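Local coordinates for protein 1A (Cricket paralysis virus, PDB 6C3R) that suppresses antiviral RNA silencing in insect cells by inactivating host AGO2 and recruiting a cellular ubiquitin ligase complex that promotes its degradation, at residues Glu131-Ala134 and Phe135-Arg139; Gln10-Ile13 and Ala14-Glu18. One frame throughout, in Å; residues are numbered along the deposited sequence.

Contact 1. Residues Glu131-Ala134 and Phe135-Arg139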
ATOM      1  N   GLU A 131       9.769  16.248  -3.924  1.00 56.70           N
ATOM      2  CA  GLU A 131      10.247  16.536  -5.282  1.00 56.02           C
ATOM      3  C   GLU A 131       9.305  15.993  -6.352  1.00 53.44           C
ATOM      4  O   GLU A 131       9.011  16.673  -7.334  1.00 51.93           O
ATOM      5  CB  GLU A 131      11.635  15.939  -5.518  1.00 56.33           C
ATOM      6  CG  GLU A 131      12.256  16.374  -6.847  1.00 55.44           C
ATOM      7  CD  GLU A 131      13.548  15.663  -7.154  1.00 55.14           C
ATOM      8  OE1 GLU A 131      14.070  14.943  -6.276  1.00 54.04           O
ATOM      9  OE2 GLU A 131      14.028  15.811  -8.300  1.00 56.41           O
ATOM     10  N   CYS A 132       8.887  14.747  -6.158  1.00 51.46           N
ATOM     11  CA  CYS A 132       7.903  14.093  -7.008  1.00 50.06           C
ATOM     12  C   CYS A 132       6.600  14.869  -7.179  1.00 49.26           C
ATOM     13  O   CYS A 132       6.092  14.989  -8.283  1.00 48.86           O
ATOM     14  CB  CYS A 132       7.579  12.718  -6.444  1.00 50.05           C
ATOM     15  SG  CYS A 132       6.515  11.803  -7.549  1.00 51.20           S
ATOM     16  N   ARG A 133       6.059  15.388  -6.085  1.00 50.62           N
ATOM     17  CA  ARG A 133       4.844  16.196  -6.148  1.00 51.03           C
ATOM     18  C   ARG A 133       5.053  17.460  -6.983  1.00 48.91           C
ATOM     19  O   ARG A 133       4.168  17.851  -7.746  1.00 49.39           O
ATOM     20  CB  ARG A 133       4.338  16.537  -4.736  1.00 54.27           C
ATOM     21  CG  ARG A 133       3.110  17.448  -4.709  1.00 58.15           C
ATOM     22  CD  ARG A 133       2.341  17.396  -3.386  1.00 61.84           C
ATOM     23  NE  ARG A 133       3.183  17.665  -2.206  1.00 65.58           N
ATOM     24  CZ  ARG A 133       3.592  16.764  -1.296  1.00 68.06           C
ATOM     25  NH1 ARG A 133       3.256  15.470  -1.369  1.00 69.61           N
ATOM     26  NH2 ARG A 133       4.355  17.164  -0.281  1.00 69.47           N
ATOM     27  N   ALA A 134       6.217  18.082  -6.847  1.00 47.13           N
ATOM     28  CA  ALA A 134       6.521  19.303  -7.587  1.00 46.71           C
ATOM     29  C   ALA A 134       6.716  19.018  -9.071  1.00 45.13           C
ATOM     30  O   ALA A 134       6.189  19.728  -9.938  1.00 43.44           O
ATOM     31  CB  ALA A 134       7.757  19.970  -7.005  1.00 48.14           C
ATOM     32  N   PHE A 135       7.469  17.957  -9.341  1.00 44.41           N
ATOM     33  CA  PHE A 135       7.710  17.466 -10.693  1.00 43.82           C
ATOM     34  C   PHE A 135       6.439  17.147 -11.467  1.00 43.68           C
ATOM     35  O   PHE A 135       6.328  17.513 -12.638  1.00 45.08           O
ATOM     36  CB  PHE A 135       8.598  16.223 -10.654  1.00 43.24           C
ATOM     37  CG  PHE A 135       9.012  15.725 -12.015  1.00 42.99           C
ATOM     38  CD1 PHE A 135       9.760  16.531 -12.867  1.00 43.49           C
ATOM     39  CD2 PHE A 135       8.677  14.446 -12.432  1.00 41.87           C
ATOM     40  CE1 PHE A 135      10.145  16.076 -14.107  1.00 43.46           C
ATOM     41  CE2 PHE A 135       9.063  13.985 -13.672  1.00 42.33           C
ATOM     42  CZ  PHE A 135       9.804  14.800 -14.515  1.00 43.03           C
ATOM     43  N   LEU A 136       5.499  16.469 -10.828  1.00 44.05           N
ATOM     44  CA  LEU A 136       4.223  16.112 -11.476  1.00 46.48           C
ATOM     45  C   LEU A 136       3.061  17.131 -11.353  1.00 50.74           C
ATOM     46  O   LEU A 136       1.968  16.864 -11.865  1.00 50.02           O
ATOM     47  CB  LEU A 136       3.753  14.731 -10.991  1.00 44.03           C
ATOM     48  CG  LEU A 136       4.717  13.554 -11.195  1.00 42.41           C
ATOM     49  CD1 LEU A 136       4.129  12.305 -10.547  1.00 40.70           C
ATOM     50  CD2 LEU A 136       5.040  13.310 -12.672  1.00 41.04           C
ATOM     51  N   ARG A 137       3.282  18.282 -10.711  1.00 57.30           N
ATOM     52  CA  ARG A 137       2.212  19.280 -10.575  1.00 63.58           C
ATOM     53  C   ARG A 137       1.760  19.814 -11.929  1.00 66.84           C
ATOM     54  O   ARG A 137       2.582  20.109 -12.797  1.00 68.08           O
ATOM     55  CB  ARG A 137       2.613  20.460  -9.690  1.00 66.60           C
ATOM     56  CG  ARG A 137       1.483  21.477  -9.541  1.00 69.47           C
ATOM     57  CD  ARG A 137       1.559  22.307  -8.271  1.00 72.54           C
ATOM     58  NE  ARG A 137       1.002  21.633  -7.090  1.00 74.91           N
ATOM     59  CZ  ARG A 137       1.698  21.063  -6.096  1.00 75.06           C
ATOM     60  NH1 ARG A 137       3.038  21.052  -6.089  1.00 76.18           N
ATOM     61  NH2 ARG A 137       1.037  20.489  -5.088  1.00 72.61           N
ATOM     62  N   LYS A 138       0.445  19.937 -12.085  1.00 70.75           N
ATOM     63  CA  LYS A 138      -0.151  20.358 -13.342  1.00 75.24           C
ATOM     64  C   LYS A 138       0.060  21.841 -13.613  1.00 79.52           C
ATOM     65  O   LYS A 138      -0.803  22.670 -13.319  1.00 82.50           O
ATOM     66  CB  LYS A 138      -1.647  20.053 -13.360  1.00 76.66           C
ATOM     67  CG  LYS A 138      -1.987  18.578 -13.289  1.00 77.41           C
ATOM     68  CD  LYS A 138      -3.371  18.307 -13.863  1.00 79.19           C
ATOM     69  CE  LYS A 138      -4.474  19.030 -13.104  1.00 81.19           C
ATOM     70  NZ  LYS A 138      -5.795  18.821 -13.750  1.00 82.89           N
ATOM     71  N   ARG A 139       1.207  22.161 -14.199  1.00 83.22           N
ATOM     72  CA  ARG A 139       1.452  23.489 -14.764  1.00 86.80           C
ATOM     73  C   ARG A 139       0.462  23.785 -15.898  1.00 89.11           C
ATOM     74  O   ARG A 139      -0.195  22.886 -16.408  1.00 86.94           O
ATOM     75  CB  ARG A 139       2.890  23.574 -15.282  1.00 89.19           C
ATOM     76  CG  ARG A 139       3.924  23.548 -14.162  1.00 93.04           C
ATOM     77  CD  ARG A 139       5.261  22.973 -14.595  1.00 94.60           C
ATOM     78  NE  ARG A 139       6.192  22.861 -13.460  1.00 97.87           N
ATOM     79  CZ  ARG A 139       6.235  21.861 -12.569  1.00 98.91           C
ATOM     80  NH1 ARG A 139       5.391  20.824 -12.635  1.00 98.32           N
ATOM     81  NH2 ARG A 139       7.147  21.895 -11.591  1.00 99.44           N
TER
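R137 lies back along R133, one turn earlier in the last helix. Its CB starts 3.6 Å from R133 O. From there CG, anti to the backbone N (chi1 -179°), and CD carry the chain outward until a bend at chi3 (-82°) brings the guanidinium alongside the aliphatic part of R133, meeting it obliquely. At the tip NH1 comes 3.8 Å from R133 O, and NH2 rests 3.7 Å from R133 CG. The two arginines run side by side in the same direction, with their guanidinium planes 65° apart. Their like charges are probably eased by D130, which forms a salt bridge with R133 NH2. R133 itself is involved in blocking host stress granule formation.

R139 folds back to grip A134 O end-on with two nitrogens, NH1 at 3.0 Å and NH2 at 2.9 Å from that oxygen. Both bonds lie close to the guanidinium plane, but NH2 stands above the carbonyl plane. R137 N adds a weak bond to the same oxygen. A turn back, F135 N still bonds E131 O (2.8 Å), and on the inner side C132 SG packs on L136 CD1 (3.9 Å).

That inner side faces two helices: C132 reaches V88 and L136 reaches W85 on helix 77-90, while W119 of helix 117-123 stacks with F135 and also touches L136.

Contact 2. Residues Gln10-Ile13 and Ala14-Glu18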
ATOM      1  N   GLN A  10      14.469   1.760 -27.668  1.00 59.91           N
ATOM      2  CA  GLN A  10      15.154   0.760 -26.824  1.00 62.04           C
ATOM      3  C   GLN A  10      16.663   0.845 -26.993  1.00 63.20           C
ATOM      4  O   GLN A  10      17.428   0.500 -26.092  1.00 63.30           O
ATOM      5  CB  GLN A  10      14.684  -0.654 -27.185  1.00 63.95           C
ATOM      6  CG  GLN A  10      14.794  -1.672 -26.059  1.00 66.59           C
ATOM      7  CD  GLN A  10      13.721  -1.517 -24.987  1.00 66.19           C
ATOM      8  OE1 GLN A  10      12.637  -0.982 -25.237  1.00 65.73           O
ATOM      9  NE2 GLN A  10      14.021  -1.994 -23.779  1.00 66.48           N
ATOM     10  N   GLU A  11      17.067   1.285 -28.179  1.00 66.04           N
ATOM     11  CA  GLU A  11      18.447   1.561 -28.518  1.00 67.28           C
ATOM     12  C   GLU A  11      18.844   2.856 -27.829  1.00 64.30           C
ATOM     13  O   GLU A  11      19.938   2.964 -27.273  1.00 66.03           O
ATOM     14  CB  GLU A  11      18.566   1.684 -30.042  1.00 72.08           C
ATOM     15  CG  GLU A  11      19.960   1.458 -30.609  1.00 78.45           C
ATOM     16  CD  GLU A  11      20.899   2.631 -30.405  1.00 81.39           C
ATOM     17  OE1 GLU A  11      20.431   3.796 -30.335  1.00 83.01           O
ATOM     18  OE2 GLU A  11      22.116   2.372 -30.319  1.00 84.61           O
ATOM     19  N   LEU A  12      17.938   3.832 -27.885  1.00 60.77           N
ATOM     20  CA  LEU A  12      18.099   5.138 -27.242  1.00 57.89           C
ATOM     21  C   LEU A  12      18.141   5.067 -25.706  1.00 57.75           C
ATOM     22  O   LEU A  12      18.857   5.842 -25.057  1.00 58.84           O
ATOM     23  CB  LEU A  12      16.984   6.065 -27.717  1.00 56.63           C
ATOM     24  CG  LEU A  12      17.148   7.576 -27.601  1.00 57.84           C
ATOM     25  CD1 LEU A  12      18.504   8.057 -28.097  1.00 59.64           C
ATOM     26  CD2 LEU A  12      16.043   8.267 -28.385  1.00 56.79           C
ATOM     27  N   ILE A  13      17.396   4.131 -25.126  1.00 56.31           N
ATOM     28  CA  ILE A  13      17.458   3.867 -23.681  1.00 55.16           C
ATOM     29  C   ILE A  13      18.821   3.316 -23.304  1.00 55.45           C
ATOM     30  O   ILE A  13      19.360   3.662 -22.254  1.00 55.85           O
ATOM     31  CB  ILE A  13      16.332   2.896 -23.212  1.00 54.80           C
ATOM     32  CG1 ILE A  13      14.986   3.629 -23.195  1.00 54.05           C
ATOM     33  CG2 ILE A  13      16.599   2.341 -21.808  1.00 55.44           C
ATOM     34  CD1 ILE A  13      13.780   2.721 -23.212  1.00 53.64           C
ATOM     35  N   ALA A  14      19.353   2.437 -24.150  1.00 55.90           N
ATOM     36  CA  ALA A  14      20.656   1.836 -23.919  1.00 56.25           C
ATOM     37  C   ALA A  14      21.720   2.907 -24.016  1.00 56.64           C
ATOM     38  O   ALA A  14      22.536   3.071 -23.112  1.00 56.42           O
ATOM     39  CB  ALA A  14      20.923   0.737 -24.933  1.00 57.18           C
ATOM     40  N   ALA A  15      21.675   3.655 -25.112  1.00 57.10           N
ATOM     41  CA  ALA A  15      22.646   4.701 -25.382  1.00 57.43           C
ATOM     42  C   ALA A  15      22.666   5.756 -24.282  1.00 57.53           C
ATOM     43  O   ALA A  15      23.681   5.932 -23.615  1.00 58.68           O
ATOM     44  CB  ALA A  15      22.350   5.347 -26.728  1.00 57.92           C
ATOM     45  N   GLN A  16      21.531   6.415 -24.054  1.00 56.51           N
ATOM     46  CA  GLN A  16      21.522   7.631 -23.227  1.00 55.69           C
ATOM     47  C   GLN A  16      20.901   7.542 -21.845  1.00 52.43           C
ATOM     48  O   GLN A  16      21.018   8.499 -21.083  1.00 51.75           O
ATOM     49  CB  GLN A  16      20.841   8.735 -23.991  1.00 57.23           C
ATOM     50  CG  GLN A  16      21.568   9.113 -25.258  1.00 60.13           C
ATOM     51  CD  GLN A  16      20.858  10.222 -25.983  1.00 62.35           C
ATOM     52  OE1 GLN A  16      19.874  10.771 -25.483  1.00 63.34           O
ATOM     53  NE2 GLN A  16      21.340  10.555 -27.176  1.00 65.22           N
ATOM     54  N   PHE A  17      20.251   6.428 -21.519  1.00 49.87           N
ATOM     55  CA  PHE A  17      19.574   6.269 -20.229  1.00 48.37           C
ATOM     56  C   PHE A  17      20.129   5.076 -19.463  1.00 50.84           C
ATOM     57  O   PHE A  17      19.491   4.587 -18.512  1.00 49.75           O
ATOM     58  CB  PHE A  17      18.049   6.113 -20.435  1.00 45.77           C
ATOM     59  CG  PHE A  17      17.371   7.337 -20.987  1.00 42.59           C
ATOM     60  CD1 PHE A  17      17.358   7.590 -22.344  1.00 42.26           C
ATOM     61  CD2 PHE A  17      16.727   8.233 -20.150  1.00 41.08           C
ATOM     62  CE1 PHE A  17      16.716   8.726 -22.862  1.00 41.18           C
ATOM     63  CE2 PHE A  17      16.090   9.367 -20.662  1.00 40.17           C
ATOM     64  CZ  PHE A  17      16.085   9.616 -22.024  1.00 39.38           C
ATOM     65  N   GLU A  18      21.313   4.612 -19.870  1.00 54.41           N
ATOM     66  CA  GLU A  18      22.039   3.551 -19.170  1.00 57.80           C
ATOM     67  C   GLU A  18      21.180   2.302 -18.970  1.00 57.13           C
ATOM     68  O   GLU A  18      21.192   1.683 -17.891  1.00 56.81           O
ATOM     69  CB  GLU A  18      22.553   4.060 -17.815  1.00 62.01           C
ATOM     70  CG  GLU A  18      23.193   5.446 -17.857  1.00 65.94           C
ATOM     71  CD  GLU A  18      23.830   5.858 -16.532  1.00 70.76           C
ATOM     72  OE1 GLU A  18      23.631   5.160 -15.505  1.00 73.46           O
ATOM     73  OE2 GLU A  18      24.543   6.889 -16.519  1.00 74.98           O
TER
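The end of the N-terminal helix 2-16 is formed here, just where the BC-box closes: Q10 to L12 are its last residues, and the helix runs one more turn, to Q16, before F17 leaves it. The BC-box mediates assembly of the viral E3 ligase that degrades host AGO2. L12 meets Q16 one turn later. The leucine's CG is anti to its backbone N (chi1 -159°), which brings CD1 to 3.8 Å from Q16 CD, with Q16 NE2 and OE1 only slightly farther off. The methyl sits over the flat face of the amide, nearly above CD, and the two side chains cross obliquely. Beneath them the backbone stays helical: A15 N donates to E11 O at 2.9 Å, and Q16 N donates to L12 O at the same length and nearly straight.

One residue on, the helix gives way. F17 N still reaches I13 O at 3.0 Å, but the N-H is bent to 136° and approaches from above the carbonyl plane. E18 then takes up left-handed backbone angles, and a backbone hydrogen bond between I13 and G19 spans the end of the helix. A predicted coiled coil covers this helix up to Q16.

F17 turns its side chain back toward the preceding turn. Its CB lies 3.3 Å from I13 O, while the ring brings its edge to L12 O, with CD1 3.6 Å away and the oxygen in the ring plane. I13 CG2 and F17 CB add a looser apolar contact at 4.3 Å. Beyond the helix, F113 meets the F17 ring with the planes about 55° apart and also touches I13; L12 and F17 both pack on L117, the first residue of helix 117-123.

Overall arrangement
The two contacts lie at opposite ends of the chain: contact 2 ends the first helix, 2-16, and contact 1 ends the last, 129-136. Their centres are 25 Å apart, and their nearest atoms stay about 10 Å from each other, so they do not touch. What they share is helix 117-123, which meets L12 and F17 of contact 2 through L117 and Q121, and E131, F135 and L136 of contact 1 through W119 and Q122. Helix 77-90 packs on contact 1, helix 110-114 on contact 2. The ligase-recruiting BC-box and R133, involved in stress granule inhibition, thus occupy separate places on one small domain.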